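Local coordinates for protein glucuronoarabinoxylan endo-1,4-beta-xylanase (Clostridium papyrosolvens, PDB 4FMV) that cleaves internal beta-1,4 linkages of xylan as an endoxylanase and may also act on cellulose-type beta-glucans, this chain being its family 30 catalytic module, at residues Gln156-Leu159 and Asn160-Asn164. Residues are numbered along the deposited sequence; the frame is centred on the assembly and turned at random.
Sequences QEML and NFMKN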
loop_
_atom_site.group_PDB
_atom_site.type_symbol
_atom_site.label_atom_id
_atom_site.label_comp_id
_atom_site.label_asym_id
_atom_site.label_seq_id
_atom_site.Cartn_x
_atom_site.Cartn_y
_atom_site.Cartn_z
ATOM N N GLN A 156 5.960 -2.573 23.548
ATOM C CA GLN A 156 6.937 -3.494 24.146
ATOM C C GLN A 156 6.617 -4.938 23.764
ATOM O O GLN A 156 7.513 -5.722 23.476
ATOM C CB GLN A 156 7.009 -3.336 25.686
ATOM C CG GLN A 156 7.999 -4.292 26.356
ATOM C CD GLN A 156 9.438 -3.967 26.020
ATOM O OE1 GLN A 156 9.847 -2.800 26.053
ATOM N NE2 GLN A 156 10.215 -4.989 25.683
ATOM N N GLU A 157 5.338 -5.292 23.759
ATOM C CA GLU A 157 4.949 -6.641 23.347
ATOM C C GLU A 157 5.391 -6.942 21.918
ATOM O O GLU A 157 5.953 -8.003 21.651
ATOM C CB GLU A 157 3.440 -6.830 23.504
ATOM C CG GLU A 157 3.096 -7.259 24.924
ATOM C CD GLU A 157 1.693 -6.902 25.341
ATOM O OE1 GLU A 157 0.954 -6.316 24.513
ATOM O OE2 GLU A 157 1.345 -7.182 26.510
ATOM N N MET A 158 5.103 -6.013 21.009
ATOM C CA MET A 158 5.540 -6.109 19.615
ATOM C C MET A 158 7.064 -6.247 19.525
ATOM O O MET A 158 7.567 -7.075 18.758
ATOM C CB MET A 158 5.084 -4.879 18.834
ATOM C CG MET A 158 5.609 -4.811 17.387
ATOM S SD MET A 158 4.939 -6.074 16.291
ATOM C CE MET A 158 3.176 -5.852 16.519
ATOM N N LEU A 159 7.792 -5.444 20.307
ATOM C CA LEU A 159 9.257 -5.554 20.375
ATOM C C LEU A 159 9.694 -6.961 20.794
ATOM O O LEU A 159 10.566 -7.561 20.160
ATOM C CB LEU A 159 9.875 -4.504 21.330
ATOM C CG LEU A 159 11.399 -4.600 21.553
ATOM C CD1 LEU A 159 12.175 -4.515 20.245
ATOM C CD2 LEU A 159 11.919 -3.568 22.555
ATOM N N ASN A 160 9.079 -7.493 21.849
ATOM C CA ASN A 160 9.468 -8.811 22.356
ATOM C C ASN A 160 9.342 -9.895 21.265
ATOM O O ASN A 160 10.233 -10.730 21.087
ATOM C CB ASN A 160 8.619 -9.196 23.564
ATOM C CG ASN A 160 8.917 -8.354 24.780
ATOM O OD1 ASN A 160 9.978 -7.731 24.874
ATOM N ND2 ASN A 160 7.985 -8.340 25.735
ATOM N N PHE A 161 8.233 -9.861 20.531
ATOM C CA PHE A 161 7.999 -10.829 19.467
ATOM C C PHE A 161 9.007 -10.642 18.331
ATOM O O PHE A 161 9.593 -11.616 17.804
ATOM C CB PHE A 161 6.572 -10.692 18.926
ATOM C CG PHE A 161 6.209 -11.764 17.944
ATOM C CD1 PHE A 161 5.674 -12.958 18.376
ATOM C CD2 PHE A 161 6.444 -11.590 16.597
ATOM C CE1 PHE A 161 5.362 -13.957 17.470
ATOM C CE2 PHE A 161 6.133 -12.569 15.702
ATOM C CZ PHE A 161 5.596 -13.759 16.145
ATOM N N MET A 162 9.189 -9.392 17.933
ATOM C CA MET A 162 10.180 -9.050 16.912
ATOM C C MET A 162 11.608 -9.491 17.266
ATOM O O MET A 162 12.337 -9.945 16.383
ATOM C CB MET A 162 10.141 -7.557 16.574
ATOM C CG MET A 162 8.882 -7.102 15.799
ATOM S SD MET A 162 8.575 -7.947 14.216
ATOM C CE MET A 162 9.935 -7.318 13.208
ATOM N N LYS A 163 12.031 -9.362 18.530
ATOM C CA LYS A 163 13.362 -9.891 18.900
ATOM C C LYS A 163 13.417 -11.417 18.995
ATOM O O LYS A 163 14.287 -12.053 18.406
ATOM C CB LYS A 163 13.893 -9.298 20.225
ATOM C CG LYS A 163 14.223 -7.821 20.171
ATOM C CD LYS A 163 14.779 -7.320 21.511
ATOM C CE LYS A 163 16.235 -7.751 21.713
ATOM N NZ LYS A 163 17.004 -6.774 22.590
ATOM N N ASN A 164 12.504 -11.992 19.773
ATOM C CA ASN A 164 12.597 -13.406 20.142
ATOM C C ASN A 164 11.913 -14.431 19.272
ATOM O O ASN A 164 12.235 -15.604 19.337
ATOM C CB ASN A 164 12.143 -13.558 21.584
ATOM C CG ASN A 164 12.943 -12.674 22.496
ATOM O OD1 ASN A 164 14.142 -12.505 22.279
ATOM N ND2 ASN A 164 12.297 -12.073 23.486
#
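Successive turns of the amphipathic helix 155-164 meet here, and its outer edge joins Gln-156 to Asn-160. NE2 of Gln-156 donates to OD1 of Asn-160 at 2.9 Å. The bond is bent, with an N-H...O angle of 146°. OD1 lies close to the amide plane of Gln-156, whereas NE2 sits above the carbonyl plane of Asn-160. The two amide planes are 51° apart. In Gln-156, CG lies anti to the backbone N, and the bend at chi2 (69°) swings the amide across to Asn-160. Within the helix backbone, Asn-160 N also donates to Gln-156 O at 2.9 Å. The same i to i+4 bonding continues from Phe-161 N to Glu-157 O (3.1 Å), Met-162 N to Met-158 O (2.9 Å) and Lys-163 N to Leu-159 O (2.8 Å). On the buried side, Met-158 and Met-162 run side by side, with SD of the first 4.1 Å from CG of the second. The aliphatic chain of Lys-163 runs beside Leu-159, pointing the same way, with its CG 3.9 Å from CD1 of Leu-159; its amine reaches a salt bridge with Asp-192. The carboxylate of buried Glu-157 is hydrogen-bonded through OE2 to Tyr-111 OH and through OE1 to Thr-154 N. In this (beta/alpha)8 barrel the helix lies between parallel strands 137-139 and 172-178 in the chain, its methionines packed on Ala-175 of the latter and Ile-189 of helix 183-190.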